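Local coordinates for Mypaa.01249.c (Mycobacterium paratuberculosis, PDB 3RD5), which is of uncharacterized function but probably acts as an oxidoreductase of the short-chain dehydrogenase/reductase family, at residues A98-E109 and N153-W162. Residues are numbered along the deposited sequence; the frame is centred on the assembly and turned at random.
Sequences AVPYALTVDGFE and NWRSRRYSPW
Tyr159 lies across the loop 98-109, and its OH donates a hydrogen bond to Val99 O (2.7 Å) from above the carbonyl plane. In this Rossmann-type domain of short-chain dehydrogenases, the contact joins the loop between strand 87-92 and helix 110-126 to the loop and first turn of helix 161-185. Over one face of the Tyr159 ring sits Tyr101: its CB is 3.8 Å from the ring centroid, and its own ring, turned 76° against it, presents an edge in a T-shaped pair. With CG anti to the backbone N (chi1 174°), the Tyr101 ring reaches Trp154 O (CE2 to O 3.6 Å), and a water lies 2.7 Å from both Tyr101 OH and Asn153 O. Ala98 CB makes a CH-pi contact over the Trp162 six-membered ring, 3.5 Å from its centroid.

At the other end, Asn153 OD1 accepts a hydrogen bond from Glu109 N at 2.9 Å, while the Asn153 side chain runs alongside that of Phe108, planes 8° apart. Gln111 NE2 also bonds Tyr159 OH and Pro161 O. In Glu109, N-cap of helix 110-126, OE2 accepts from Gln111 N and OE1 from Ile112 N; a second water donates to Glu109 OE1 (2.8 Å) and accepts from Trp154 NE1 (3.1 Å).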
ATOM      1  N   ALA A  98      -5.648  11.984  -7.753  1.00 12.89           N
ATOM      2  CA  ALA A  98      -6.458  13.100  -8.293  1.00 13.73           C
ATOM      3  C   ALA A  98      -6.144  13.416  -9.745  1.00 16.00           C
ATOM      4  O   ALA A  98      -5.981  14.548 -10.160  1.00 19.92           O
ATOM      5  CB  ALA A  98      -6.320  14.319  -7.398  1.00 15.13           C
ATOM      6  N   VAL A  99      -6.082  12.361 -10.533  1.00 14.17           N
ATOM      7  CA  VAL A  99      -5.825  12.381 -11.980  1.00 14.63           C
ATOM      8  C   VAL A  99      -7.166  12.410 -12.755  1.00 14.17           C
ATOM      9  O   VAL A  99      -8.226  12.148 -12.175  1.00 13.79           O
ATOM     10  CB  VAL A  99      -5.002  11.156 -12.406  1.00 14.51           C
ATOM     11  CG1 VAL A  99      -3.580  11.219 -11.774  1.00 17.77           C
ATOM     12  CG2 VAL A  99      -5.692   9.850 -12.063  1.00 15.96           C
ATOM     13  N   PRO A 100      -7.138  12.756 -14.052  1.00 15.16           N
ATOM     14  CA  PRO A 100      -8.339  12.650 -14.881  1.00 15.41           C
ATOM     15  C   PRO A 100      -8.888  11.249 -14.986  1.00 15.24           C
ATOM     16  O   PRO A 100      -8.202  10.261 -14.684  1.00 15.08           O
ATOM     17  CB  PRO A 100      -7.890  13.189 -16.243  1.00 17.34           C
ATOM     18  CG  PRO A 100      -6.685  14.050 -15.915  1.00 18.23           C
ATOM     19  CD  PRO A 100      -6.013  13.324 -14.797  1.00 16.59           C
ATOM     20  N   TYR A 101     -10.137  11.160 -15.407  1.00 15.50           N
ATOM     21  CA  TYR A 101     -10.782   9.869 -15.642  1.00 14.93           C
ATOM     22  C   TYR A 101     -10.039   9.088 -16.718  1.00 14.09           C
ATOM     23  O   TYR A 101      -9.780   9.604 -17.792  1.00 15.07           O
ATOM     24  CB  TYR A 101     -12.242  10.091 -16.090  1.00 15.51           C
ATOM     25  CG  TYR A 101     -12.980   8.847 -16.491  1.00 14.84           C
ATOM     26  CD1 TYR A 101     -13.086   8.483 -17.831  1.00 15.42           C
ATOM     27  CD2 TYR A 101     -13.587   8.048 -15.534  1.00 16.41           C
ATOM     28  CE1 TYR A 101     -13.739   7.316 -18.217  1.00 16.43           C
ATOM     29  CE2 TYR A 101     -14.284   6.883 -15.904  1.00 16.03           C
ATOM     30  CZ  TYR A 101     -14.363   6.538 -17.249  1.00 16.28           C
ATOM     31  OH  TYR A 101     -15.032   5.384 -17.667  1.00 18.18           O
ATOM     32  N   ALA A 102      -9.731   7.836 -16.407  1.00 15.22           N
ATOM     33  CA  ALA A 102      -9.052   6.910 -17.298  1.00 15.49           C
ATOM     34  C   ALA A 102      -9.268   5.503 -16.824  1.00 16.01           C
ATOM     35  O   ALA A 102      -9.533   5.277 -15.647  1.00 16.54           O
ATOM     36  CB  ALA A 102      -7.538   7.234 -17.370  1.00 16.77           C
ATOM     37  N   LEU A 103      -9.168   4.557 -17.755  1.00 17.18           N
ATOM     38  CA  LEU A 103      -9.350   3.149 -17.465  1.00 17.52           C
ATOM     39  C   LEU A 103      -8.054   2.387 -17.632  1.00 18.71           C
ATOM     40  O   LEU A 103      -7.218   2.677 -18.513  1.00 21.70           O
ATOM     41  CB  LEU A 103     -10.414   2.579 -18.405  1.00 18.73           C
ATOM     42  CG  LEU A 103     -11.830   3.113 -18.242  1.00 18.93           C
ATOM     43  CD1 LEU A 103     -12.779   2.366 -19.229  1.00 23.51           C
ATOM     44  CD2 LEU A 103     -12.361   3.087 -16.815  1.00 21.43           C
ATOM     45  N   THR A 104      -7.904   1.366 -16.810  1.00 17.70           N
ATOM     46  CA  THR A 104      -6.773   0.444 -16.912  1.00 18.27           C
ATOM     47  C   THR A 104      -7.029  -0.568 -18.041  1.00 19.68           C
ATOM     48  O   THR A 104      -8.102  -0.633 -18.594  1.00 20.09           O
ATOM     49  CB  THR A 104      -6.545  -0.290 -15.565  1.00 17.20           C
ATOM     50  OG1 THR A 104      -7.607  -1.256 -15.341  1.00 17.12           O
ATOM     51  CG2 THR A 104      -6.454   0.637 -14.409  1.00 17.04           C
ATOM     52  N   VAL A 105      -6.009  -1.407 -18.285  1.00 21.65           N
ATOM     53  CA  VAL A 105      -6.075  -2.518 -19.226  1.00 22.95           C
ATOM     54  C   VAL A 105      -7.313  -3.402 -18.949  1.00 21.42           C
ATOM     55  O   VAL A 105      -7.979  -3.950 -19.863  1.00 22.91           O
ATOM     56  CB  VAL A 105      -4.751  -3.389 -19.085  1.00 22.91           C
ATOM     57  CG1 VAL A 105      -4.812  -4.584 -19.973  1.00 29.78           C
ATOM     58  CG2 VAL A 105      -3.488  -2.509 -19.367  1.00 27.17           C
ATOM     59  N   ASP A 106      -7.590  -3.575 -17.658  1.00 17.98           N
ATOM     60  CA  ASP A 106      -8.678  -4.427 -17.194  1.00 17.87           C
ATOM     61  C   ASP A 106     -10.043  -3.737 -17.058  1.00 17.78           C
ATOM     62  O   ASP A 106     -11.023  -4.356 -16.623  1.00 20.01           O
ATOM     63  CB  ASP A 106      -8.239  -5.084 -15.864  1.00 17.08           C
ATOM     64  CG  ASP A 106      -6.929  -5.856 -16.028  1.00 20.04           C
ATOM     65  OD1 ASP A 106      -6.963  -6.895 -16.742  1.00 22.77           O
ATOM     66  OD2 ASP A 106      -5.894  -5.383 -15.522  1.00 18.81           O
ATOM     67  N   GLY A 107     -10.094  -2.473 -17.447  1.00 18.05           N
ATOM     68  CA  GLY A 107     -11.333  -1.697 -17.423  1.00 17.83           C
ATOM     69  C   GLY A 107     -11.688  -1.046 -16.128  1.00 17.85           C
ATOM     70  O   GLY A 107     -12.835  -0.611 -15.924  1.00 18.93           O
ATOM     71  N   PHE A 108     -10.705  -0.943 -15.232  1.00 15.65           N
ATOM     72  CA  PHE A 108     -10.967  -0.322 -13.949  1.00 15.08           C
ATOM     73  C   PHE A 108     -10.711   1.187 -14.031  1.00 14.38           C
ATOM     74  O   PHE A 108      -9.819   1.633 -14.741  1.00 14.67           O
ATOM     75  CB  PHE A 108     -10.062  -0.880 -12.836  1.00 14.98           C
ATOM     76  CG  PHE A 108     -10.034  -2.384 -12.718  1.00 15.40           C
ATOM     77  CD1 PHE A 108     -11.173  -3.166 -12.915  1.00 14.79           C
ATOM     78  CD2 PHE A 108      -8.868  -3.012 -12.290  1.00 14.81           C
ATOM     79  CE1 PHE A 108     -11.097  -4.532 -12.766  1.00 15.24           C
ATOM     80  CE2 PHE A 108      -8.821  -4.409 -12.108  1.00 15.60           C
ATOM     81  CZ  PHE A 108      -9.944  -5.141 -12.388  1.00 15.95           C
ATOM     82  N   GLU A 109     -11.454   1.991 -13.267  1.00 14.33           N
ATOM     83  CA  GLU A 109     -11.101   3.409 -13.096  1.00 14.07           C
ATOM     84  C   GLU A 109      -9.675   3.442 -12.530  1.00 13.68           C
ATOM     85  O   GLU A 109      -9.305   2.614 -11.681  1.00 13.61           O
ATOM     86  CB  GLU A 109     -12.126   4.124 -12.214  1.00 13.31           C
ATOM     87  CG  GLU A 109     -11.865   5.594 -11.957  1.00 14.34           C
ATOM     88  CD  GLU A 109     -10.851   5.860 -10.827  1.00 13.95           C
ATOM     89  OE1 GLU A 109     -10.922   5.128  -9.813  1.00 14.39           O
ATOM     90  OE2 GLU A 109      -9.992   6.773 -10.962  1.00 13.75           O
ATOM     91  N   ASN A 153     -16.194   1.575 -10.444  1.00 14.29           N
ATOM     92  CA  ASN A 153     -15.337   2.079 -11.508  1.00 14.30           C
ATOM     93  C   ASN A 153     -15.872   3.331 -12.212  1.00 13.97           C
ATOM     94  O   ASN A 153     -15.345   3.719 -13.258  1.00 15.03           O
ATOM     95  CB  ASN A 153     -15.029   0.948 -12.502  1.00 15.06           C
ATOM     96  CG  ASN A 153     -14.086  -0.078 -11.914  1.00 14.94           C
ATOM     97  OD1 ASN A 153     -12.979   0.259 -11.499  1.00 14.97           O
ATOM     98  ND2 ASN A 153     -14.529  -1.346 -11.795  1.00 19.23           N
ATOM     99  N   TRP A 154     -16.827   4.010 -11.602  1.00 13.97           N
ATOM    100  CA  TRP A 154     -17.271   5.354 -12.058  1.00 13.99           C
ATOM    101  C   TRP A 154     -17.724   5.303 -13.516  1.00 15.85           C
ATOM    102  O   TRP A 154     -17.449   6.229 -14.295  1.00 16.08           O
ATOM    103  CB  TRP A 154     -16.137   6.381 -11.859  1.00 13.65           C
ATOM    104  CG  TRP A 154     -15.682   6.616 -10.441  1.00 14.02           C
ATOM    105  CD1 TRP A 154     -14.805   5.850  -9.715  1.00 13.88           C
ATOM    106  CD2 TRP A 154     -16.052   7.714  -9.597  1.00 13.21           C
ATOM    107  NE1 TRP A 154     -14.616   6.411  -8.477  1.00 13.58           N
ATOM    108  CE2 TRP A 154     -15.379   7.541  -8.378  1.00 12.29           C
ATOM    109  CE3 TRP A 154     -16.895   8.832  -9.760  1.00 13.29           C
ATOM    110  CZ2 TRP A 154     -15.506   8.433  -7.313  1.00 13.93           C
ATOM    111  CZ3 TRP A 154     -17.029   9.722  -8.700  1.00 14.45           C
ATOM    112  CH2 TRP A 154     -16.340   9.511  -7.489  1.00 14.71           C
ATOM    113  N   ARG A 155     -18.461   4.260 -13.871  1.00 16.62           N
ATOM    114  CA  ARG A 155     -18.936   4.107 -15.258  1.00 17.80           C
ATOM    115  C   ARG A 155     -20.201   4.898 -15.565  1.00 18.96           C
ATOM    116  O   ARG A 155     -20.432   5.290 -16.736  1.00 19.14           O
ATOM    117  CB  ARG A 155     -19.198   2.621 -15.524  1.00 18.73           C
ATOM    118  CG  ARG A 155     -19.547   2.308 -16.972  1.00 24.09           C
ATOM    119  CD  ARG A 155     -18.419   2.606 -17.906  1.00 30.56           C
ATOM    120  NE  ARG A 155     -18.906   2.529 -19.284  1.00 37.28           N
ATOM    121  CZ  ARG A 155     -19.489   3.534 -19.940  1.00 39.77           C
ATOM    122  NH1 ARG A 155     -19.642   4.743 -19.371  1.00 37.41           N
ATOM    123  NH2 ARG A 155     -19.908   3.328 -21.189  1.00 42.13           N
ATOM    124  N   SER A 156     -21.017   5.129 -14.554  1.00 18.02           N
ATOM    125  CA  SER A 156     -22.387   5.685 -14.723  1.00 19.37           C
ATOM    126  C   SER A 156     -22.681   6.841 -13.779  1.00 17.93           C
ATOM    127  O   SER A 156     -23.844   7.142 -13.482  1.00 19.75           O
ATOM    128  CB  SER A 156     -23.424   4.558 -14.541  1.00 21.10           C
ATOM    129  OG  SER A 156     -23.181   3.513 -15.483  1.00 25.07           O
ATOM    130  N   ARG A 157     -21.625   7.510 -13.319  1.00 17.37           N
ATOM    131  CA  ARG A 157     -21.732   8.625 -12.403  1.00 15.94           C
ATOM    132  C   ARG A 157     -20.572   9.602 -12.696  1.00 16.01           C
ATOM    133  O   ARG A 157     -19.461   9.166 -12.935  1.00 16.95           O
ATOM    134  CB  ARG A 157     -21.687   8.154 -10.920  1.00 16.34           C
ATOM    135  CG  ARG A 157     -20.431   7.425 -10.497  1.00 15.43           C
ATOM    136  CD  ARG A 157     -20.652   6.626  -9.211  1.00 16.63           C
ATOM    137  NE  ARG A 157     -19.504   5.828  -8.777  1.00 14.71           N
ATOM    138  CZ  ARG A 157     -18.688   6.141  -7.760  1.00 14.55           C
ATOM    139  NH1 ARG A 157     -18.849   7.260  -7.067  1.00 16.86           N
ATOM    140  NH2 ARG A 157     -17.734   5.292  -7.434  1.00 14.94           N
ATOM    141  N   ARG A 158     -20.856  10.894 -12.686  1.00 16.23           N
ATOM    142  CA  ARG A 158     -19.872  11.933 -12.992  1.00 16.52           C
ATOM    143  C   ARG A 158     -18.621  11.725 -12.140  1.00 15.81           C
ATOM    144  O   ARG A 158     -18.693  11.516 -10.900  1.00 16.21           O
ATOM    145  CB  ARG A 158     -20.449  13.320 -12.720  1.00 17.99           C
ATOM    146  CG  ARG A 158     -19.425  14.459 -12.789  1.00 18.26           C
ATOM    147  CD  ARG A 158     -20.085  15.796 -12.338  1.00 21.83           C
ATOM    148  NE  ARG A 158     -21.001  16.246 -13.325  1.00 22.85           N
ATOM    149  CZ  ARG A 158     -22.224  16.759 -13.120  1.00 22.07           C
ATOM    150  NH1 ARG A 158     -22.803  16.781 -11.912  1.00 23.35           N
ATOM    151  NH2 ARG A 158     -22.890  17.182 -14.147  1.00 20.89           N
ATOM    152  N   TYR A 159     -17.461  11.822 -12.780  1.00 15.09           N
ATOM    153  CA  TYR A 159     -16.194  11.650 -12.100  1.00 14.41           C
ATOM    154  C   TYR A 159     -15.808  12.868 -11.268  1.00 14.68           C
ATOM    155  O   TYR A 159     -16.018  14.011 -11.669  1.00 15.66           O
ATOM    156  CB  TYR A 159     -15.121  11.421 -13.148  1.00 14.57           C
ATOM    157  CG  TYR A 159     -13.729  11.043 -12.657  1.00 13.44           C
ATOM    158  CD1 TYR A 159     -13.470   9.773 -12.114  1.00 14.12           C
ATOM    159  CD2 TYR A 159     -12.663  11.927 -12.815  1.00 15.70           C
ATOM    160  CE1 TYR A 159     -12.162   9.435 -11.771  1.00 14.66           C
ATOM    161  CE2 TYR A 159     -11.383  11.589 -12.479  1.00 15.26           C
ATOM    162  CZ  TYR A 159     -11.155  10.369 -11.942  1.00 15.36           C
ATOM    163  OH  TYR A 159      -9.793  10.074 -11.656  1.00 17.89           O
ATOM    164  N   SER A 160     -15.151  12.612 -10.130  1.00 14.88           N
ATOM    165  CA  SER A 160     -14.471  13.593  -9.301  1.00 15.69           C
ATOM    166  C   SER A 160     -13.036  13.102  -9.095  1.00 15.06           C
ATOM    167  O   SER A 160     -12.851  12.043  -8.441  1.00 15.16           O
ATOM    168  CB  SER A 160     -15.175  13.707  -7.968  1.00 16.01           C
ATOM    169  OG  SER A 160     -14.311  14.397  -7.026  1.00 17.36           O
ATOM    170  N   PRO A 161     -12.011  13.818  -9.593  1.00 14.38           N
ATOM    171  CA  PRO A 161     -10.641  13.368  -9.355  1.00 14.14           C
ATOM    172  C   PRO A 161     -10.338  13.099  -7.860  1.00 13.79           C
ATOM    173  O   PRO A 161      -9.723  12.084  -7.519  1.00 13.58           O
ATOM    174  CB  PRO A 161      -9.778  14.474  -9.937  1.00 15.19           C
ATOM    175  CG  PRO A 161     -10.647  15.020 -11.056  1.00 16.14           C
ATOM    176  CD  PRO A 161     -12.044  14.965 -10.540  1.00 15.31           C
ATOM    177  N   TRP A 162     -10.728  14.019  -6.989  1.00 13.83           N
ATOM    178  CA  TRP A 162     -10.427  13.865  -5.560  1.00 13.32           C
ATOM    179  C   TRP A 162     -11.305  12.831  -4.904  1.00 13.35           C
ATOM    180  O   TRP A 162     -10.796  12.048  -4.064  1.00 13.56           O
ATOM    181  CB  TRP A 162     -10.462  15.218  -4.808  1.00 13.53           C
ATOM    182  CG  TRP A 162      -9.218  15.997  -5.039  1.00 14.54           C
ATOM    183  CD1 TRP A 162      -9.040  17.071  -5.888  1.00 16.98           C
ATOM    184  CD2 TRP A 162      -7.933  15.688  -4.507  1.00 14.73           C
ATOM    185  NE1 TRP A 162      -7.728  17.451  -5.860  1.00 19.01           N
ATOM    186  CE2 TRP A 162      -7.029  16.629  -5.011  1.00 16.86           C
ATOM    187  CE3 TRP A 162      -7.474  14.717  -3.600  1.00 16.10           C
ATOM    188  CZ2 TRP A 162      -5.651  16.598  -4.663  1.00 16.71           C
ATOM    189  CZ3 TRP A 162      -6.110  14.704  -3.252  1.00 16.37           C
ATOM    190  CH2 TRP A 162      -5.238  15.660  -3.791  1.00 17.81           C
TER
HETATM  191  O   HOH W   1     -15.765   3.472 -15.924  1.00 19.91           O
HETATM  192  O   HOH W   2     -11.984   5.485  -7.210  1.00 12.85           O